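Local coordinates for DUF3224 domain-containing protein (Shewanella oneidensis, PDB 2OOJ) that is of unknown function but belongs to the DUF3224 family and forms an antiparallel beta-barrel-like fold, probably related to that of allene oxide cyclase, at residues B[117-122]-B[126-131]. Residues are numbered along the deposited sequence; the frame is centred on the assembly and turned at random.
Sequences AISIEN and FYEFSF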
loop_
_atom_site.group_PDB
_atom_site.type_symbol
_atom_site.label_atom_id
_atom_site.label_comp_id
_atom_site.label_asym_id
_atom_site.label_seq_id
_atom_site.Cartn_x
_atom_site.Cartn_y
_atom_site.Cartn_z
ATOM N N ALA B 117 0.291 11.197 10.471
ATOM C CA ALA B 117 1.479 10.574 11.030
ATOM C C ALA B 117 1.008 9.800 12.227
ATOM O O ALA B 117 0.011 10.149 12.818
ATOM C CB ALA B 117 2.479 11.608 11.430
ATOM N N ILE B 118 1.766 8.765 12.614
ATOM C CA ILE B 118 1.378 7.879 13.693
ATOM C C ILE B 118 2.525 7.828 14.706
ATOM O O ILE B 118 3.706 7.663 14.348
ATOM C CB ILE B 118 1.113 6.476 13.152
ATOM C CG1 ILE B 118 0.004 6.495 12.104
ATOM C CG2 ILE B 118 0.765 5.494 14.258
ATOM C CD1 ILE B 118 -1.361 6.636 12.690
ATOM N N SER B 119 2.179 8.039 15.962
ATOM C CA SER B 119 3.140 8.016 17.032
ATOM C C SER B 119 2.597 7.131 18.142
ATOM O O SER B 119 1.489 6.574 18.061
ATOM C CB SER B 119 3.424 9.421 17.527
ATOM O OG SER B 119 2.303 10.032 18.151
ATOM N N ILE B 120 3.411 6.985 19.168
ATOM C CA ILE B 120 3.116 6.129 20.301
ATOM C C ILE B 120 3.751 6.762 21.546
ATOM O O ILE B 120 4.870 7.279 21.513
ATOM C CB ILE B 120 3.611 4.673 20.063
ATOM C CG1 ILE B 120 3.268 3.763 21.244
ATOM C CG2 ILE B 120 5.088 4.647 19.734
ATOM C CD1 ILE B 120 3.217 2.292 20.874
ATOM N N GLU B 121 2.993 6.761 22.630
ATOM C CA GLU B 121 3.461 7.289 23.895
ATOM C C GLU B 121 2.902 6.391 24.975
ATOM O O GLU B 121 1.721 6.074 24.968
ATOM C CB GLU B 121 2.969 8.717 24.054
ATOM C CG GLU B 121 3.608 9.466 25.180
ATOM C CD GLU B 121 2.882 10.774 25.521
ATOM O OE1 GLU B 121 2.088 11.279 24.690
ATOM O OE2 GLU B 121 3.127 11.299 26.629
ATOM N N ASN B 122 3.774 5.902 25.851
ATOM C CA ASN B 122 3.344 5.052 26.936
ATOM C C ASN B 122 2.391 3.946 26.476
ATOM O O ASN B 122 1.373 3.696 27.106
ATOM C CB ASN B 122 2.703 5.910 28.037
ATOM C CG ASN B 122 2.578 5.155 29.377
ATOM O OD1 ASN B 122 3.293 4.170 29.627
ATOM N ND2 ASN B 122 1.652 5.597 30.215
ATOM N N PHE B 126 -1.127 7.312 18.800
ATOM C CA PHE B 126 -1.656 8.634 18.567
ATOM C C PHE B 126 -1.571 8.917 17.082
ATOM O O PHE B 126 -0.604 8.532 16.410
ATOM C CB PHE B 126 -0.836 9.699 19.308
ATOM C CG PHE B 126 -1.081 9.722 20.782
ATOM C CD1 PHE B 126 -0.422 8.849 21.602
ATOM C CD2 PHE B 126 -1.973 10.616 21.336
ATOM C CE1 PHE B 126 -0.654 8.858 22.957
ATOM C CE2 PHE B 126 -2.200 10.628 22.685
ATOM C CZ PHE B 126 -1.548 9.731 23.493
ATOM N N TYR B 127 -2.552 9.637 16.610
ATOM C CA TYR B 127 -2.549 10.170 15.241
ATOM C C TYR B 127 -2.254 11.668 15.307
ATOM O O TYR B 127 -2.637 12.352 16.273
ATOM C CB TYR B 127 -3.906 9.925 14.561
ATOM C CG TYR B 127 -5.053 10.661 15.191
ATOM C CD1 TYR B 127 -5.366 11.981 14.817
ATOM C CD2 TYR B 127 -5.871 10.031 16.120
ATOM C CE1 TYR B 127 -6.412 12.636 15.409
ATOM C CE2 TYR B 127 -6.895 10.693 16.736
ATOM C CZ TYR B 127 -7.182 11.999 16.363
ATOM O OH TYR B 127 -8.221 12.642 16.983
ATOM N N GLU B 128 -1.554 12.163 14.283
ATOM C CA GLU B 128 -1.338 13.564 14.048
ATOM C C GLU B 128 -1.822 13.801 12.617
ATOM O O GLU B 128 -1.214 13.315 11.685
ATOM C CB GLU B 128 0.131 13.930 14.190
ATOM C CG GLU B 128 0.700 13.856 15.623
ATOM C CD GLU B 128 1.222 12.462 16.041
ATOM O OE1 GLU B 128 1.924 11.790 15.262
ATOM O OE2 GLU B 128 0.944 12.049 17.185
ATOM N N PHE B 129 -2.938 14.510 12.461
ATOM C CA PHE B 129 -3.633 14.582 11.170
ATOM C C PHE B 129 -3.632 16.016 10.693
ATOM O O PHE B 129 -4.190 16.876 11.365
ATOM C CB PHE B 129 -5.063 14.002 11.344
ATOM C CG PHE B 129 -5.866 13.893 10.072
ATOM C CD1 PHE B 129 -5.275 13.575 8.852
ATOM C CD2 PHE B 129 -7.236 14.020 10.109
ATOM C CE1 PHE B 129 -6.050 13.457 7.702
ATOM C CE2 PHE B 129 -7.992 13.894 8.958
ATOM C CZ PHE B 129 -7.386 13.601 7.763
ATOM N N SER B 130 -2.927 16.266 9.580
ATOM C CA SER B 130 -2.856 17.579 8.959
ATOM C C SER B 130 -3.767 17.602 7.748
ATOM O O SER B 130 -3.553 16.869 6.785
ATOM C CB SER B 130 -1.412 17.897 8.556
ATOM O OG SER B 130 -0.577 17.608 9.647
ATOM N N PHE B 131 -4.787 18.459 7.786
ATOM C CA PHE B 131 -5.784 18.414 6.788
ATOM C C PHE B 131 -6.275 19.821 6.437
ATOM O O PHE B 131 -6.010 20.811 7.147
ATOM C CB PHE B 131 -6.962 17.549 7.253
ATOM C CG PHE B 131 -7.769 18.153 8.358
ATOM C CD1 PHE B 131 -7.424 17.976 9.669
ATOM C CD2 PHE B 131 -8.901 18.892 8.071
ATOM C CE1 PHE B 131 -8.172 18.583 10.675
ATOM C CE2 PHE B 131 -9.648 19.483 9.061
ATOM C CZ PHE B 131 -9.293 19.317 10.362
#
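The ring of Phe126 is met obliquely by Glu121, whose CB lies 3.8 Å from ring atom CE1, while the Glu121 carboxylate, its plane 32° from the ring, brings OE1 near CE1 and CZ. With CG anti to the backbone N (chi1 -168°) and the chain extended beyond it, Glu121 carries its carboxylate to the CE1/CZ end of the ring. At the root of the same ring, Ser119 OG sits 3.4 Å from Phe126 CB. These groups belong to a hairpin of strands 112-121 and 124-133, in which Ala117 pairs with Glu128 and Ser119 with Phe126, each through two backbone hydrogen bonds; Ser119 N to Phe126 O, at 2.9 Å, is nearly straight (175°). On the face carrying Ser119 and Phe126, the Glu128 chain bends at chi2 and folds back over the neighbouring strand, where Ser119 OG donates to the syn lone pair of Glu128 OE2 at 2.6 Å. Were Glu128 replaced by alanine, the Ser119 hydroxyl would be likely to lose this acceptor and be able to turn. The opposite face carries Ile118 and Tyr127, the Tyr127 OH hydrogen-bonded to the backbone O of Tyr40 and N of Leu43, and Ile118 packing on Leu96 and Leu98. The hairpin is thus two-sided: apolar packing against strand 93-107 on one face, and on the other a short serine-carboxylate bond that ties the strands together beyond their backbone ladder.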